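Local structure of viral structural protein 4 (Bombyx mori cytoplasmic polyhedrosis virus, 6TZ0) at residues 152-164 against 172-186. The protein binds GTP, probably through a P-loop, and associates with the viral RNA-dependent RNA polymerase inside the virus particle. Sequence-based numbering, arbitrary orientation.
Sequences SGLALIIFDDEKY and INQLIAYTQPHIIPT
A beta-alpha-beta crossover brings strands 157-159 and 182-184 together as a two-stranded parallel sheet, linked through helices 162-166 and 170-176. Four backbone bonds establish the register. H182 N reaches L156 O at 2.8 Å, and H182 O in turn accepts I158 N; I184 N then reaches I158 O, and I184 O accepts D160 N at 3.0 Å. The last is the most bent, 132° at the hydrogen, where both strands give way to loop. The axes of the two short strands approach to 4.8 Å and cross at -25°, a parallel pair with a twist.

Side chains sort onto two faces. On that of I157, F159 and I184, the I184 CD1 methyl lies near the plane of the F159 ring, at its edge, 3.6 Å from F159 CE1. The same methyl also meets I157 CG2, at 3.7 Å, and so touches two residues of the partner strand. Y164 CZ lies over one face of that ring, displaced toward its rim. On the side of I158, helix 170-176 closes in: I158 CD1 meets I176 CD1 tip to tip at 3.7 Å and also touches P181 CB. Just before the strand, L156 has CG anti to its backbone nitrogen (chi1 -164°), which sends the two methyls to the helix, CD1 to I172 CG2 and L175 CB, CD2 to I176 CG1 at 4.0 Å. T179 OG1 donates to L175 O, tying the chain after the helix back to it.

The contact lies away from the GTP-binding residues: P181 and D160 pack on R578 and K585, respectively, of the RNA-dependent RNA polymerase chain, while helix 196-201 packs on I157, F159 and I184 and helix 70-79 meets L175 and T179.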
loop_
_atom_site.group_PDB
_atom_site.type_symbol
_atom_site.label_atom_id
_atom_site.label_comp_id
_atom_site.label_asym_id
_atom_site.label_seq_id
_atom_site.Cartn_x
_atom_site.Cartn_y
_atom_site.Cartn_z
ATOM N N SER B 152 -4.266 -20.283 -48.415
ATOM C CA SER B 152 -3.795 -19.455 -47.319
ATOM C C SER B 152 -4.585 -19.862 -46.081
ATOM O O SER B 152 -5.191 -20.936 -46.048
ATOM C CB SER B 152 -3.926 -17.967 -47.675
ATOM O OG SER B 152 -5.283 -17.614 -47.849
ATOM N N GLY B 153 -4.570 -19.022 -45.050
ATOM C CA GLY B 153 -5.266 -19.317 -43.820
ATOM C C GLY B 153 -6.618 -18.628 -43.722
ATOM O O GLY B 153 -7.058 -17.912 -44.614
ATOM N N LEU B 154 -7.277 -18.865 -42.592
ATOM C CA LEU B 154 -8.572 -18.275 -42.286
ATOM C C LEU B 154 -8.381 -17.117 -41.317
ATOM O O LEU B 154 -7.952 -17.323 -40.182
ATOM C CB LEU B 154 -9.514 -19.320 -41.694
ATOM C CG LEU B 154 -9.985 -20.407 -42.655
ATOM C CD1 LEU B 154 -10.773 -21.456 -41.921
ATOM C CD2 LEU B 154 -10.831 -19.783 -43.738
ATOM N N ALA B 155 -8.720 -15.910 -41.758
ATOM C CA ALA B 155 -8.554 -14.726 -40.927
ATOM C C ALA B 155 -9.654 -14.635 -39.883
ATOM O O ALA B 155 -10.819 -14.925 -40.161
ATOM C CB ALA B 155 -8.557 -13.466 -41.788
ATOM N N LEU B 156 -9.281 -14.215 -38.679
ATOM C CA LEU B 156 -10.230 -14.102 -37.582
ATOM C C LEU B 156 -11.012 -12.803 -37.721
ATOM O O LEU B 156 -10.424 -11.735 -37.901
ATOM C CB LEU B 156 -9.482 -14.164 -36.254
ATOM C CG LEU B 156 -10.231 -14.425 -34.951
ATOM C CD1 LEU B 156 -9.330 -15.226 -34.051
ATOM C CD2 LEU B 156 -10.579 -13.140 -34.265
ATOM N N ILE B 157 -12.337 -12.891 -37.632
ATOM C CA ILE B 157 -13.224 -11.795 -38.003
ATOM C C ILE B 157 -14.074 -11.399 -36.803
ATOM O O ILE B 157 -14.769 -12.240 -36.223
ATOM C CB ILE B 157 -14.111 -12.184 -39.194
ATOM C CG1 ILE B 157 -13.249 -12.522 -40.404
ATOM C CG2 ILE B 157 -15.009 -11.054 -39.549
ATOM C CD1 ILE B 157 -13.998 -13.193 -41.488
ATOM N N ILE B 158 -14.030 -10.115 -36.445
ATOM C CA ILE B 158 -14.734 -9.576 -35.288
ATOM C C ILE B 158 -15.603 -8.415 -35.753
ATOM O O ILE B 158 -15.169 -7.599 -36.571
ATOM C CB ILE B 158 -13.743 -9.094 -34.205
ATOM C CG1 ILE B 158 -12.755 -10.183 -33.832
ATOM C CG2 ILE B 158 -14.454 -8.745 -32.928
ATOM C CD1 ILE B 158 -11.627 -9.677 -32.993
ATOM N N PHE B 159 -16.826 -8.333 -35.234
ATOM C CA PHE B 159 -17.624 -7.126 -35.401
ATOM C C PHE B 159 -17.213 -6.098 -34.355
ATOM O O PHE B 159 -16.748 -6.445 -33.270
ATOM C CB PHE B 159 -19.123 -7.407 -35.257
ATOM C CG PHE B 159 -19.729 -8.193 -36.385
ATOM C CD1 PHE B 159 -19.022 -8.468 -37.536
ATOM C CD2 PHE B 159 -21.043 -8.609 -36.307
ATOM C CE1 PHE B 159 -19.595 -9.186 -38.558
ATOM C CE2 PHE B 159 -21.621 -9.317 -37.335
ATOM C CZ PHE B 159 -20.894 -9.603 -38.460
ATOM N N ASP B 160 -17.426 -4.821 -34.663
ATOM C CA ASP B 160 -17.042 -3.747 -33.754
ATOM C C ASP B 160 -18.207 -3.317 -32.860
ATOM O O ASP B 160 -18.325 -2.145 -32.491
ATOM C CB ASP B 160 -16.487 -2.563 -34.547
ATOM C CG ASP B 160 -15.591 -1.663 -33.719
ATOM O OD1 ASP B 160 -15.368 -1.969 -32.532
ATOM O OD2 ASP B 160 -15.121 -0.640 -34.255
ATOM N N ASP B 161 -19.086 -4.253 -32.526
ATOM C CA ASP B 161 -20.211 -4.051 -31.629
ATOM C C ASP B 161 -19.843 -4.583 -30.250
ATOM O O ASP B 161 -19.029 -5.492 -30.119
ATOM C CB ASP B 161 -21.441 -4.779 -32.173
ATOM C CG ASP B 161 -22.726 -4.357 -31.509
ATOM O OD1 ASP B 161 -22.702 -3.464 -30.639
ATOM O OD2 ASP B 161 -23.773 -4.931 -31.855
ATOM N N GLU B 162 -20.458 -4.014 -29.215
ATOM C CA GLU B 162 -20.155 -4.463 -27.858
ATOM C C GLU B 162 -20.918 -5.734 -27.500
ATOM O O GLU B 162 -20.379 -6.618 -26.824
ATOM C CB GLU B 162 -20.463 -3.349 -26.857
ATOM C CG GLU B 162 -20.115 -3.682 -25.417
ATOM C CD GLU B 162 -20.396 -2.541 -24.463
ATOM O OE1 GLU B 162 -20.828 -1.467 -24.927
ATOM O OE2 GLU B 162 -20.201 -2.722 -23.243
ATOM N N LYS B 163 -22.171 -5.835 -27.953
ATOM C CA LYS B 163 -22.967 -7.046 -27.778
ATOM C C LYS B 163 -22.354 -8.234 -28.507
ATOM O O LYS B 163 -22.486 -9.376 -28.053
ATOM C CB LYS B 163 -24.391 -6.775 -28.264
ATOM C CG LYS B 163 -25.388 -7.916 -28.170
ATOM C CD LYS B 163 -25.708 -8.269 -26.742
ATOM C CE LYS B 163 -26.939 -9.150 -26.678
ATOM N NZ LYS B 163 -26.748 -10.453 -27.357
ATOM N N TYR B 164 -21.661 -7.988 -29.618
ATOM C CA TYR B 164 -20.933 -9.057 -30.288
ATOM C C TYR B 164 -19.699 -9.462 -29.491
ATOM O O TYR B 164 -19.385 -10.650 -29.384
ATOM C CB TYR B 164 -20.535 -8.614 -31.695
ATOM C CG TYR B 164 -19.977 -9.711 -32.575
ATOM C CD1 TYR B 164 -20.818 -10.532 -33.309
ATOM C CD2 TYR B 164 -18.607 -9.938 -32.655
ATOM C CE1 TYR B 164 -20.314 -11.530 -34.105
ATOM C CE2 TYR B 164 -18.100 -10.939 -33.433
ATOM C CZ TYR B 164 -18.952 -11.731 -34.159
ATOM O OH TYR B 164 -18.426 -12.723 -34.948
ATOM N N ILE B 172 -11.198 -17.846 -28.372
ATOM C CA ILE B 172 -11.036 -16.887 -29.460
ATOM C C ILE B 172 -10.384 -15.604 -28.952
ATOM O O ILE B 172 -9.515 -15.031 -29.621
ATOM C CB ILE B 172 -12.389 -16.631 -30.146
ATOM C CG1 ILE B 172 -12.934 -17.931 -30.724
ATOM C CG2 ILE B 172 -12.263 -15.615 -31.263
ATOM C CD1 ILE B 172 -12.041 -18.546 -31.773
ATOM N N ASN B 173 -10.756 -15.163 -27.746
ATOM C CA ASN B 173 -10.089 -14.027 -27.115
ATOM C C ASN B 173 -8.624 -14.312 -26.831
ATOM O O ASN B 173 -7.798 -13.396 -26.879
ATOM C CB ASN B 173 -10.783 -13.655 -25.809
ATOM C CG ASN B 173 -12.111 -12.989 -26.023
ATOM O OD1 ASN B 173 -12.265 -12.159 -26.912
ATOM N ND2 ASN B 173 -13.083 -13.336 -25.197
ATOM N N GLN B 174 -8.290 -15.563 -26.515
ATOM C CA GLN B 174 -6.890 -15.943 -26.363
ATOM C C GLN B 174 -6.153 -15.892 -27.694
ATOM O O GLN B 174 -4.954 -15.598 -27.726
ATOM C CB GLN B 174 -6.805 -17.339 -25.753
ATOM C CG GLN B 174 -7.393 -17.410 -24.364
ATOM C CD GLN B 174 -7.535 -18.816 -23.850
ATOM O OE1 GLN B 174 -7.107 -19.771 -24.486
ATOM N NE2 GLN B 174 -8.205 -18.957 -22.722
ATOM N N LEU B 175 -6.850 -16.168 -28.796
ATOM C CA LEU B 175 -6.218 -16.104 -30.111
ATOM C C LEU B 175 -6.079 -14.688 -30.659
ATOM O O LEU B 175 -5.247 -14.480 -31.546
ATOM C CB LEU B 175 -7.000 -16.934 -31.122
ATOM C CG LEU B 175 -7.033 -18.431 -30.871
ATOM C CD1 LEU B 175 -7.937 -19.068 -31.887
ATOM C CD2 LEU B 175 -5.642 -18.993 -30.944
ATOM N N ILE B 176 -6.897 -13.738 -30.192
ATOM C CA ILE B 176 -6.856 -12.365 -30.715
ATOM C C ILE B 176 -5.505 -11.707 -30.462
ATOM O O ILE B 176 -4.992 -10.972 -31.315
ATOM C CB ILE B 176 -8.017 -11.528 -30.123
ATOM C CG1 ILE B 176 -9.363 -12.001 -30.650
ATOM C CG2 ILE B 176 -7.910 -10.053 -30.458
ATOM C CD1 ILE B 176 -10.531 -11.426 -29.887
ATOM N N ALA B 177 -4.869 -12.013 -29.331
ATOM C CA ALA B 177 -3.620 -11.365 -28.944
ATOM C C ALA B 177 -2.432 -11.734 -29.824
ATOM O O ALA B 177 -1.402 -11.061 -29.748
ATOM C CB ALA B 177 -3.292 -11.706 -27.496
ATOM N N TYR B 178 -2.540 -12.776 -30.645
ATOM C CA TYR B 178 -1.430 -13.237 -31.466
ATOM C C TYR B 178 -1.827 -13.289 -32.934
ATOM O O TYR B 178 -1.327 -14.116 -33.695
ATOM C CB TYR B 178 -0.942 -14.598 -30.988
ATOM C CG TYR B 178 -0.395 -14.550 -29.588
ATOM C CD1 TYR B 178 0.902 -14.127 -29.344
ATOM C CD2 TYR B 178 -1.186 -14.900 -28.504
ATOM C CE1 TYR B 178 1.402 -14.072 -28.063
ATOM C CE2 TYR B 178 -0.696 -14.847 -27.223
ATOM C CZ TYR B 178 0.597 -14.432 -27.008
ATOM O OH TYR B 178 1.089 -14.381 -25.727
ATOM N N THR B 179 -2.726 -12.400 -33.337
ATOM C CA THR B 179 -3.335 -12.396 -34.655
ATOM C C THR B 179 -3.632 -10.944 -34.995
ATOM O O THR B 179 -3.908 -10.142 -34.104
ATOM C CB THR B 179 -4.619 -13.250 -34.656
ATOM O OG1 THR B 179 -4.306 -14.588 -34.260
ATOM C CG2 THR B 179 -5.280 -13.314 -36.011
ATOM N N GLN B 180 -3.510 -10.592 -36.272
ATOM C CA GLN B 180 -4.136 -9.372 -36.757
ATOM C C GLN B 180 -5.553 -9.705 -37.201
ATOM O O GLN B 180 -5.734 -10.312 -38.263
ATOM C CB GLN B 180 -3.354 -8.770 -37.921
ATOM C CG GLN B 180 -1.968 -8.260 -37.582
ATOM C CD GLN B 180 -1.990 -7.175 -36.533
ATOM O OE1 GLN B 180 -1.438 -7.335 -35.448
ATOM N NE2 GLN B 180 -2.665 -6.076 -36.837
ATOM N N PRO B 181 -6.576 -9.348 -36.434
ATOM C CA PRO B 181 -7.942 -9.703 -36.812
ATOM C C PRO B 181 -8.473 -8.737 -37.857
ATOM O O PRO B 181 -7.907 -7.677 -38.113
ATOM C CB PRO B 181 -8.707 -9.566 -35.498
ATOM C CG PRO B 181 -8.006 -8.482 -34.807
ATOM C CD PRO B 181 -6.555 -8.612 -35.164
ATOM N N HIS B 182 -9.590 -9.119 -38.455
ATOM C CA HIS B 182 -10.271 -8.280 -39.429
ATOM C C HIS B 182 -11.498 -7.685 -38.757
ATOM O O HIS B 182 -12.484 -8.384 -38.519
ATOM C CB HIS B 182 -10.656 -9.082 -40.664
ATOM C CG HIS B 182 -11.217 -8.245 -41.765
ATOM N ND1 HIS B 182 -12.558 -7.950 -41.864
ATOM C CD2 HIS B 182 -10.617 -7.623 -42.805
ATOM C CE1 HIS B 182 -12.761 -7.187 -42.922
ATOM N NE2 HIS B 182 -11.599 -6.975 -43.511
ATOM N N ILE B 183 -11.442 -6.397 -38.457
ATOM C CA ILE B 183 -12.463 -5.730 -37.660
ATOM C C ILE B 183 -13.438 -5.029 -38.591
ATOM O O ILE B 183 -13.032 -4.220 -39.431
ATOM C CB ILE B 183 -11.817 -4.742 -36.678
ATOM C CG1 ILE B 183 -10.851 -5.503 -35.773
ATOM C CG2 ILE B 183 -12.874 -4.047 -35.853
ATOM C CD1 ILE B 183 -9.915 -4.634 -35.027
ATOM N N ILE B 184 -14.721 -5.336 -38.447
ATOM C CA ILE B 184 -15.766 -4.799 -39.312
ATOM C C ILE B 184 -16.462 -3.670 -38.566
ATOM O O ILE B 184 -17.007 -3.911 -37.481
ATOM C CB ILE B 184 -16.772 -5.884 -39.713
ATOM C CG1 ILE B 184 -16.069 -7.005 -40.459
ATOM C CG2 ILE B 184 -17.867 -5.300 -40.564
ATOM C CD1 ILE B 184 -16.956 -8.165 -40.749
ATOM N N PRO B 185 -16.480 -2.449 -39.095
ATOM C CA PRO B 185 -17.126 -1.346 -38.382
ATOM C C PRO B 185 -18.642 -1.426 -38.439
ATOM O O PRO B 185 -19.230 -1.995 -39.359
ATOM C CB PRO B 185 -16.615 -0.108 -39.126
ATOM C CG PRO B 185 -16.324 -0.594 -40.485
ATOM C CD PRO B 185 -15.819 -1.992 -40.327
ATOM N N THR B 186 -19.272 -0.850 -37.420
ATOM C CA THR B 186 -20.721 -0.791 -37.305
ATOM C C THR B 186 -21.144 0.669 -37.271
ATOM O O THR B 186 -20.584 1.458 -36.506
ATOM C CB THR B 186 -21.210 -1.511 -36.046
ATOM O OG1 THR B 186 -20.671 -0.868 -34.887
ATOM C CG2 THR B 186 -20.776 -2.966 -36.054
#